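Side-chain contacts in type II secretion system protein H (Vibrio cholerae, PDB 4DQ9), which forms part of the pseudopilus tip complex that recognises and binds substrates for secretion of proteases and toxins from the periplasm: residues Q29-R34 and Q54-D59; G70-F75 and W82-R87. All coordinates share one frame; numbering follows the deposited sequence.

Contact 1 (Q29-R34 and Q54-D59); sequences QDFGVR and QKWQND. With NA (sodium ion), chain D.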
ATOM      1  N   GLN A  29      13.187   5.631  -0.257  1.00 23.38           N
ATOM      2  CA  GLN A  29      11.889   5.480   0.393  1.00 23.67           C
ATOM      3  C   GLN A  29      10.820   5.396  -0.709  1.00 21.63           C
ATOM      4  O   GLN A  29      11.083   5.770  -1.856  1.00 21.39           O
ATOM      5  CB  GLN A  29      11.573   6.586   1.390  1.00 27.56           C
ATOM      6  CG  GLN A  29      12.597   6.738   2.595  1.00 31.34           C
ATOM      7  CD  GLN A  29      12.923   5.470   3.523  1.00 43.21           C
ATOM      8  OE1 GLN A  29      12.032   4.753   4.048  1.00 42.91           O
ATOM      9  NE2 GLN A  29      14.228   5.265   3.769  1.00 45.32           N
ATOM     10  N   ASP A  30       9.651   4.836  -0.377  1.00 21.73           N
ATOM     11  CA  ASP A  30       8.568   4.663  -1.373  1.00 22.85           C
ATOM     12  C   ASP A  30       7.513   5.749  -1.114  1.00 20.53           C
ATOM     13  O   ASP A  30       7.192   6.136   0.049  1.00 20.55           O
ATOM     14  CB  ASP A  30       7.858   3.344  -1.253  1.00 22.54           C
ATOM     15  CG  ASP A  30       8.664   2.135  -1.677  1.00 27.35           C
ATOM     16  OD1 ASP A  30       9.702   2.207  -2.340  1.00 24.85           O
ATOM     17  OD2 ASP A  30       8.198   1.029  -1.310  1.00 36.68           O
ATOM     18  N   PHE A  31       6.980   6.274  -2.208  1.00 17.76           N
ATOM     19  CA  PHE A  31       5.914   7.268  -2.236  1.00 17.05           C
ATOM     20  C   PHE A  31       4.752   6.790  -3.073  1.00 17.32           C
ATOM     21  O   PHE A  31       4.799   5.692  -3.585  1.00 16.46           O
ATOM     22  CB  PHE A  31       6.505   8.597  -2.768  1.00 17.43           C
ATOM     23  CG  PHE A  31       7.576   9.159  -1.872  1.00 16.28           C
ATOM     24  CD1 PHE A  31       8.930   8.779  -2.012  1.00 19.08           C
ATOM     25  CD2 PHE A  31       7.273  10.052  -0.842  1.00 16.92           C
ATOM     26  CE1 PHE A  31       9.906   9.274  -1.200  1.00 22.62           C
ATOM     27  CE2 PHE A  31       8.256  10.516  -0.000  1.00 21.22           C
ATOM     28  CZ  PHE A  31       9.559  10.176  -0.166  1.00 19.31           C
ATOM     29  N   GLY A  32       3.701   7.566  -3.135  1.00 16.50           N
ATOM     30  CA  GLY A  32       2.562   7.129  -3.856  1.00 16.49           C
ATOM     31  C   GLY A  32       1.643   8.317  -4.130  1.00 16.66           C
ATOM     32  O   GLY A  32       1.762   9.347  -3.477  1.00 16.07           O
ATOM     33  N   VAL A  33       0.666   8.143  -5.048  1.00 16.10           N
ATOM     34  CA  VAL A  33      -0.307   9.170  -5.304  1.00 16.06           C
ATOM     35  C   VAL A  33      -1.698   8.515  -5.172  1.00 14.98           C
ATOM     36  O   VAL A  33      -1.943   7.425  -5.691  1.00 16.41           O
ATOM     37  CB  VAL A  33      -0.212   9.782  -6.694  1.00 15.44           C
ATOM     38  CG1 VAL A  33      -1.384  10.716  -6.866  1.00 17.48           C
ATOM     39  CG2 VAL A  33       1.114  10.382  -6.924  1.00 18.30           C
ATOM     40  N   ARG A  34      -2.555   9.087  -4.304  1.00 14.81           N
ATOM     41  CA  ARG A  34      -3.967   8.691  -4.214  1.00 17.11           C
ATOM     42  C   ARG A  34      -4.818   9.648  -5.071  1.00 17.04           C
ATOM     43  O   ARG A  34      -4.634  10.882  -4.940  1.00 16.87           O
ATOM     44  CB  ARG A  34      -4.457   8.632  -2.803  1.00 18.09           C
ATOM     45  CG  ARG A  34      -5.833   7.944  -2.848  1.00 24.21           C
ATOM     46  CD  ARG A  34      -6.359   7.688  -1.565  1.00 30.02           C
ATOM     47  NE  ARG A  34      -6.716   8.991  -1.020  1.00 31.84           N
ATOM     48  CZ  ARG A  34      -6.161   9.567   0.031  1.00 33.45           C
ATOM     49  NH1 ARG A  34      -5.182   9.000   0.701  1.00 25.40           N
ATOM     50  NH2 ARG A  34      -6.599  10.779   0.365  1.00 37.11           N
ATOM     51  N   GLN A  54       1.190   7.855   4.729  1.00 16.89           N
ATOM     52  CA  GLN A  54       0.844   9.137   5.326  1.00 17.11           C
ATOM     53  C   GLN A  54       1.049  10.218   4.324  1.00 14.59           C
ATOM     54  O   GLN A  54       1.881  10.073   3.426  1.00 17.59           O
ATOM     55  CB  GLN A  54       1.620   9.417   6.649  1.00 19.92           C
ATOM     56  CG  GLN A  54       1.364   8.393   7.761  1.00 23.02           C
ATOM     57  CD  GLN A  54      -0.053   8.467   8.385  1.00 28.41           C
ATOM     58  OE1 GLN A  54      -0.711   9.523   8.390  1.00 29.84           O
ATOM     59  NE2 GLN A  54      -0.520   7.350   8.923  1.00 33.06           N
ATOM     60  N   LYS A  55       0.343  11.345   4.471  1.00 16.55           N
ATOM     61  CA  LYS A  55       0.676  12.468   3.605  1.00 16.48           C
ATOM     62  C   LYS A  55       2.170  12.892   3.761  1.00 16.99           C
ATOM     63  O   LYS A  55       2.721  12.934   4.884  1.00 18.83           O
ATOM     64  CB  LYS A  55      -0.246  13.673   3.872  1.00 18.83           C
ATOM     65  CG  LYS A  55      -1.690  13.462   3.639  1.00 21.00           C
ATOM     66  CD  LYS A  55      -2.444  14.758   4.008  1.00 23.73           C
ATOM     67  CE  LYS A  55      -3.903  14.548   3.821  1.00 31.78           C
ATOM     68  NZ  LYS A  55      -4.560  15.778   4.387  1.00 35.26           N
ATOM     69  N   TRP A  56       2.850  13.162   2.672  1.00 16.40           N
ATOM     70  CA  TRP A  56       4.311  13.459   2.768  1.00 17.33           C
ATOM     71  C   TRP A  56       4.493  14.896   3.228  1.00 20.32           C
ATOM     72  O   TRP A  56       4.373  15.814   2.406  1.00 20.84           O
ATOM     73  CB  TRP A  56       4.988  13.187   1.420  1.00 18.41           C
ATOM     74  CG  TRP A  56       6.438  13.407   1.402  1.00 18.83           C
ATOM     75  CD1 TRP A  56       7.315  13.136   2.423  1.00 19.92           C
ATOM     76  CD2 TRP A  56       7.235  14.019   0.361  1.00 18.46           C
ATOM     77  NE1 TRP A  56       8.579  13.538   2.087  1.00 19.99           N
ATOM     78  CE2 TRP A  56       8.564  14.053   0.818  1.00 18.78           C
ATOM     79  CE3 TRP A  56       6.960  14.527  -0.914  1.00 19.02           C
ATOM     80  CZ2 TRP A  56       9.606  14.556   0.034  1.00 18.86           C
ATOM     81  CZ3 TRP A  56       8.025  15.043  -1.672  1.00 22.02           C
ATOM     82  CH2 TRP A  56       9.305  15.046  -1.192  1.00 21.26           C
ATOM     83  N   GLN A  57       4.968  15.080   4.454  1.00 22.07           N
ATOM     84  CA  GLN A  57       5.237  16.482   4.890  1.00 24.32           C
ATOM     85  C   GLN A  57       6.654  16.803   4.531  1.00 22.80           C
ATOM     86  O   GLN A  57       7.576  16.054   4.813  1.00 23.75           O
ATOM     87  CB  GLN A  57       4.853  16.724   6.352  1.00 26.98           C
ATOM     88  CG  GLN A  57       3.413  16.333   6.500  1.00 33.88           C
ATOM     89  CD  GLN A  57       2.707  16.976   7.620  1.00 38.46           C
ATOM     90  OE1 GLN A  57       2.824  18.210   7.834  1.00 45.04           O
ATOM     91  NE2 GLN A  57       1.920  16.160   8.367  1.00 42.18           N
ATOM     92  N   ASN A  58       6.830  17.872   3.748  1.00 20.98           N
ATOM     93  CA  ASN A  58       8.109  18.091   3.160  1.00 20.29           C
ATOM     94  C   ASN A  58       8.262  19.551   2.833  1.00 21.21           C
ATOM     95  O   ASN A  58       7.259  20.278   2.843  1.00 20.37           O
ATOM     96  CB  ASN A  58       8.273  17.247   1.930  1.00 19.84           C
ATOM     97  CG  ASN A  58       7.398  17.748   0.780  1.00 20.81           C
ATOM     98  OD1 ASN A  58       7.862  18.549  -0.033  1.00 20.41           O
ATOM     99  ND2 ASN A  58       6.124  17.368   0.760  1.00 19.86           N
ATOM    100  N   ASP A  59       9.471  19.942   2.477  1.00 19.89           N
ATOM    101  CA  ASP A  59       9.778  21.332   2.177  1.00 21.59           C
ATOM    102  C   ASP A  59       9.932  21.604   0.702  1.00 21.46           C
ATOM    103  O   ASP A  59      10.592  22.577   0.346  1.00 24.28           O
ATOM    104  CB  ASP A  59      11.038  21.867   2.959  1.00 23.27           C
ATOM    105  CG  ASP A  59      12.378  21.246   2.467  1.00 27.70           C
ATOM    106  OD1 ASP A  59      12.398  20.286   1.671  1.00 23.52           O
ATOM    107  OD2 ASP A  59      13.458  21.739   2.892  1.00 33.08           O
TER
HETATM  108 NA    NA D 202      -1.470  11.474   6.634  1.00 28.41          NA
HETATM  109  O   HOH W   1      -1.022  13.870   7.979  1.00 30.62           O
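Over the antiparallel sheet of strands 54-66, 41-48, 31-36 and 115-117, Phe-31 of strand 31-36 meets Trp-56, from the irregular part of strand 54-66, in a T-shaped (edge-to-face) aromatic pair across strand 41-48. The edge of Phe-31 is directed at one face of the indole: its ring centroid lies 4.8 Å from that of the five-membered ring, with the planes at 64°. CE2 of Phe-31 does the touching, 3.6 Å from CE2 of Trp-56 and offset toward the rim of the indole. Trp-56 reaches this place because its CG stands anti to the backbone N (chi1 -178°). The opposite indole face is covered by CB of Asn-58, 3.4 Å above the ring plane and over its centre, so the ring is sandwiched between Phe-31 and its own chain. Asn-58 is held by its amide: ND2 donates to Trp-56 O at 2.9 Å, from above the carbonyl plane, and OD1 accepts from the backbone N of Lys-60 and Met-61. Leu-19, Leu-20 and Glu-23 of helix 2-27 also pack against Trp-56. Two residues before Trp-56, Gln-54 OE1 binds a sodium ion at 2.7 Å, with water 1 and Glu-110 as further ligands. No hydrogen bond crosses between the two segments. Their buried junction therefore rests on ring contact, while polar groups beside it, such as the Asn-58 amide and Gln-54 OE1, find other partners.

Contact 2 (G70-F75 and W82-R87); sequences GLQLDF and WQKDDR
Lys-84, Phe-75 and Asp-74 give up the most surface where the loop 82-87 folds back along the outermost strand, 71-77, of the second antiparallel sheet. On its other side this strand pairs with strand 126-132, so the loop lies along the sheet edge. Asp-74 turns its carboxylate to the loop, with CG anti to the backbone N (chi1 -153°), and OD1 accepts two backbone N-H groups. Lys-84 N reaches OD1 of Asp-74 on the syn side at 2.9 Å, and Phe-75 N reaches the same OD1 on the anti side at 2.8 Å; the two donors come from opposite faces of the carboxylate plane, which should restrict its rotation. Beside this grip, Trp-82 CB packs against Asp-74 OD2, and Phe-75 N lies in plane at the indole edge. NE1 of Trp-82 hydrogen-bonds to OD1 of Asp-138.

A second tie runs from Gln-83 N to Phe-75 O at 2.8 Å; the carbonyl is met almost end-on (C=O...N 172°), although the bond is bent at the hydrogen. The same glutamine covers one face of the Phe-75 ring: its CG makes a CH-pi contact 3.7 Å from the ring centroid, and its amide plane is only 10° from that of the ring. Lys-84 runs extended along the strand, CD passing Leu-73 O. Its side chain crosses that of Gln-72 at about a right angle, and NZ of Lys-84 comes 3.0 Å from OE1 of Gln-72, at an angle too poor for a hydrogen bond. Here water 2 bridges the segments, accepting from Lys-84 NZ and from Leu-73 N, each at 3.0 Å.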
ATOM      1  N   GLY A  70     -14.969  23.550 -12.232  1.00 26.57           N
ATOM      2  CA  GLY A  70     -15.026  23.608 -13.686  1.00 23.06           C
ATOM      3  C   GLY A  70     -14.130  22.588 -14.327  1.00 20.95           C
ATOM      4  O   GLY A  70     -14.326  22.346 -15.521  1.00 20.75           O
ATOM      5  N   LEU A  71     -13.133  22.032 -13.591  1.00 18.94           N
ATOM      6  CA  LEU A  71     -12.327  20.942 -14.087  1.00 17.38           C
ATOM      7  C   LEU A  71     -12.738  19.608 -13.494  1.00 18.78           C
ATOM      8  O   LEU A  71     -13.277  19.572 -12.373  1.00 20.89           O
ATOM      9  CB  LEU A  71     -10.816  21.138 -13.765  1.00 17.40           C
ATOM     10  CG  LEU A  71     -10.265  22.341 -14.444  1.00 18.45           C
ATOM     11  CD1 LEU A  71      -8.870  22.570 -13.914  1.00 20.48           C
ATOM     12  CD2 LEU A  71     -10.193  22.087 -15.955  1.00 19.51           C
ATOM     13  N   GLN A  72     -12.464  18.553 -14.252  1.00 15.98           N
ATOM     14  CA  GLN A  72     -12.695  17.146 -13.862  1.00 17.33           C
ATOM     15  C   GLN A  72     -11.346  16.452 -13.975  1.00 16.71           C
ATOM     16  O   GLN A  72     -10.473  16.863 -14.779  1.00 16.28           O
ATOM     17  CB  GLN A  72     -13.645  16.416 -14.783  1.00 20.23           C
ATOM     18  CG  GLN A  72     -15.067  17.032 -14.913  1.00 25.80           C
ATOM     19  CD  GLN A  72     -15.887  16.734 -13.759  1.00 32.04           C
ATOM     20  OE1 GLN A  72     -15.383  16.635 -12.642  1.00 39.98           O
ATOM     21  NE2 GLN A  72     -17.186  16.557 -13.976  1.00 36.29           N
ATOM     22  N   LEU A  73     -11.226  15.361 -13.236  1.00 17.17           N
ATOM     23  CA  LEU A  73     -10.154  14.474 -13.547  1.00 17.34           C
ATOM     24  C   LEU A  73     -10.640  12.995 -13.641  1.00 14.21           C
ATOM     25  O   LEU A  73     -11.706  12.611 -13.126  1.00 17.24           O
ATOM     26  CB  LEU A  73      -8.990  14.550 -12.663  1.00 18.81           C
ATOM     27  CG  LEU A  73      -9.151  14.389 -11.184  1.00 16.36           C
ATOM     28  CD1 LEU A  73      -9.262  12.968 -10.778  1.00 19.55           C
ATOM     29  CD2 LEU A  73      -7.890  14.891 -10.532  1.00 21.50           C
ATOM     30  N   ASP A  74      -9.818  12.203 -14.287  1.00 14.72           N
ATOM     31  CA  ASP A  74     -10.072  10.774 -14.454  1.00 16.72           C
ATOM     32  C   ASP A  74      -8.798   9.998 -14.637  1.00 16.18           C
ATOM     33  O   ASP A  74      -7.741  10.620 -14.870  1.00 15.96           O
ATOM     34  CB  ASP A  74     -11.010  10.571 -15.630  1.00 17.96           C
ATOM     35  CG  ASP A  74     -11.843   9.297 -15.528  1.00 18.50           C
ATOM     36  OD1 ASP A  74     -11.626   8.398 -14.637  1.00 17.01           O
ATOM     37  OD2 ASP A  74     -12.863   9.206 -16.324  1.00 20.45           O
ATOM     38  N   PHE A  75      -8.826   8.693 -14.471  1.00 16.59           N
ATOM     39  CA  PHE A  75      -7.580   7.957 -14.584  1.00 16.29           C
ATOM     40  C   PHE A  75      -7.895   6.500 -15.066  1.00 14.94           C
ATOM     41  O   PHE A  75      -9.025   5.998 -14.869  1.00 16.98           O
ATOM     42  CB  PHE A  75      -6.706   7.945 -13.335  1.00 15.71           C
ATOM     43  CG  PHE A  75      -7.150   7.063 -12.217  1.00 16.38           C
ATOM     44  CD1 PHE A  75      -8.250   7.419 -11.421  1.00 20.20           C
ATOM     45  CD2 PHE A  75      -6.435   5.915 -11.914  1.00 17.15           C
ATOM     46  CE1 PHE A  75      -8.697   6.627 -10.360  1.00 24.08           C
ATOM     47  CE2 PHE A  75      -6.869   5.069 -10.854  1.00 17.38           C
ATOM     48  CZ  PHE A  75      -8.037   5.428 -10.087  1.00 23.06           C
ATOM     49  N   TRP A  82     -11.373   3.718 -17.985  1.00 21.91           N
ATOM     50  CA  TRP A  82     -11.445   4.932 -17.128  1.00 20.95           C
ATOM     51  C   TRP A  82     -12.182   4.568 -15.845  1.00 21.33           C
ATOM     52  O   TRP A  82     -13.144   3.776 -15.852  1.00 22.10           O
ATOM     53  CB  TRP A  82     -12.155   6.126 -17.822  1.00 20.10           C
ATOM     54  CG  TRP A  82     -11.442   6.640 -19.006  1.00 20.75           C
ATOM     55  CD1 TRP A  82     -11.752   6.456 -20.351  1.00 21.29           C
ATOM     56  CD2 TRP A  82     -10.256   7.432 -18.984  1.00 20.13           C
ATOM     57  NE1 TRP A  82     -10.864   7.143 -21.122  1.00 24.44           N
ATOM     58  CE2 TRP A  82      -9.927   7.741 -20.306  1.00 22.65           C
ATOM     59  CE3 TRP A  82      -9.460   7.988 -17.963  1.00 18.86           C
ATOM     60  CZ2 TRP A  82      -8.798   8.537 -20.603  1.00 18.77           C
ATOM     61  CZ3 TRP A  82      -8.363   8.708 -18.258  1.00 17.06           C
ATOM     62  CH2 TRP A  82      -8.015   8.993 -19.567  1.00 22.86           C
ATOM     63  N   GLN A  83     -11.713   5.115 -14.724  1.00 20.25           N
ATOM     64  CA  GLN A  83     -12.195   4.777 -13.399  1.00 20.57           C
ATOM     65  C   GLN A  83     -13.454   5.483 -12.958  1.00 20.56           C
ATOM     66  O   GLN A  83     -14.254   4.919 -12.181  1.00 22.99           O
ATOM     67  CB  GLN A  83     -11.090   4.963 -12.370  1.00 21.23           C
ATOM     68  CG  GLN A  83      -9.986   3.939 -12.639  1.00 23.78           C
ATOM     69  CD  GLN A  83     -10.077   2.652 -11.856  1.00 30.75           C
ATOM     70  OE1 GLN A  83     -10.825   2.523 -10.901  1.00 37.81           O
ATOM     71  NE2 GLN A  83      -9.213   1.711 -12.197  1.00 36.29           N
ATOM     72  N   LYS A  84     -13.645   6.709 -13.421  1.00 18.78           N
ATOM     73  CA  LYS A  84     -14.758   7.504 -12.922  1.00 20.59           C
ATOM     74  C   LYS A  84     -16.069   6.959 -13.526  1.00 21.43           C
ATOM     75  O   LYS A  84     -16.135   6.698 -14.733  1.00 20.74           O
ATOM     76  CB  LYS A  84     -14.506   8.982 -13.273  1.00 18.68           C
ATOM     77  CG  LYS A  84     -15.533   9.942 -12.606  1.00 21.13           C
ATOM     78  CD  LYS A  84     -15.181  11.410 -12.721  1.00 26.23           C
ATOM     79  CE  LYS A  84     -16.055  12.290 -11.792  1.00 25.89           C
ATOM     80  NZ  LYS A  84     -16.000  13.709 -12.252  1.00 28.44           N
ATOM     81  N   ASP A  85     -17.132   6.923 -12.716  1.00 19.05           N
ATOM     82  CA  ASP A  85     -18.467   6.538 -13.225  1.00 19.72           C
ATOM     83  C   ASP A  85     -19.123   7.754 -13.878  1.00 20.63           C
ATOM     84  O   ASP A  85     -18.567   8.823 -13.884  1.00 20.96           O
ATOM     85  CB  ASP A  85     -19.311   5.903 -12.117  1.00 20.39           C
ATOM     86  CG  ASP A  85     -19.622   6.805 -11.006  1.00 18.75           C
ATOM     87  OD1 ASP A  85     -20.158   7.891 -11.192  1.00 25.12           O
ATOM     88  OD2 ASP A  85     -19.389   6.418  -9.844  1.00 23.10           O
ATOM     89  N   ASP A  86     -20.317   7.563 -14.481  1.00 18.78           N
ATOM     90  CA  ASP A  86     -21.015   8.577 -15.195  1.00 21.02           C
ATOM     91  C   ASP A  86     -21.792   9.593 -14.375  1.00 19.36           C
ATOM     92  O   ASP A  86     -22.315  10.532 -14.926  1.00 19.77           O
ATOM     93  CB  ASP A  86     -22.052   7.893 -16.093  1.00 24.46           C
ATOM     94  CG  ASP A  86     -21.470   7.349 -17.323  1.00 29.74           C
ATOM     95  OD1 ASP A  86     -20.314   7.679 -17.673  1.00 35.64           O
ATOM     96  OD2 ASP A  86     -22.231   6.638 -18.016  1.00 28.28           O
ATOM     97  N   ARG A  87     -21.956   9.394 -13.088  1.00 19.73           N
ATOM     98  CA  ARG A  87     -22.725  10.322 -12.321  1.00 19.91           C
ATOM     99  C   ARG A  87     -22.181  11.700 -12.381  1.00 18.83           C
ATOM    100  O   ARG A  87     -20.929  11.914 -12.493  1.00 20.25           O
ATOM    101  CB  ARG A  87     -22.776   9.919 -10.860  1.00 18.56           C
ATOM    102  CG  ARG A  87     -23.521   8.669 -10.633  1.00 21.75           C
ATOM    103  CD  ARG A  87     -23.587   8.170  -9.211  1.00 19.20           C
ATOM    104  NE  ARG A  87     -22.262   7.779  -8.767  1.00 22.32           N
ATOM    105  CZ  ARG A  87     -21.997   7.297  -7.578  1.00 24.12           C
ATOM    106  NH1 ARG A  87     -22.983   7.105  -6.706  1.00 21.52           N
ATOM    107  NH2 ARG A  87     -20.737   6.958  -7.291  1.00 22.68           N
TER
HETATM  108  O   HOH W   2     -13.182  14.048 -11.421  1.00 10.40           O
HETATM  109  O   HOH W   3     -14.941   7.696 -16.841  1.00 10.97           O

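The two contacts come in series along the chain: contact 1 closes before contact 2 opens, and strand 54-66, which begins in contact 1, is followed directly by strand 71-77 of contact 2. Each belongs to a different antiparallel sheet. Contact 1 lies over the sheet 54-66, 41-48, 31-36, 115-117, whereas contact 2 sits at the edge of the sheet 71-77, 126-132, 141-145, 151-154. Their centres are 23 Å apart, on opposite sides of the chain's centre, and their nearest atoms stay about 7 Å from each other. Phe-31 and Trp-56 touch helix 2-27 from the first sheet's side, Leu-71 from the second's. The N-terminal helix of this pseudopilin thus runs past both sheets.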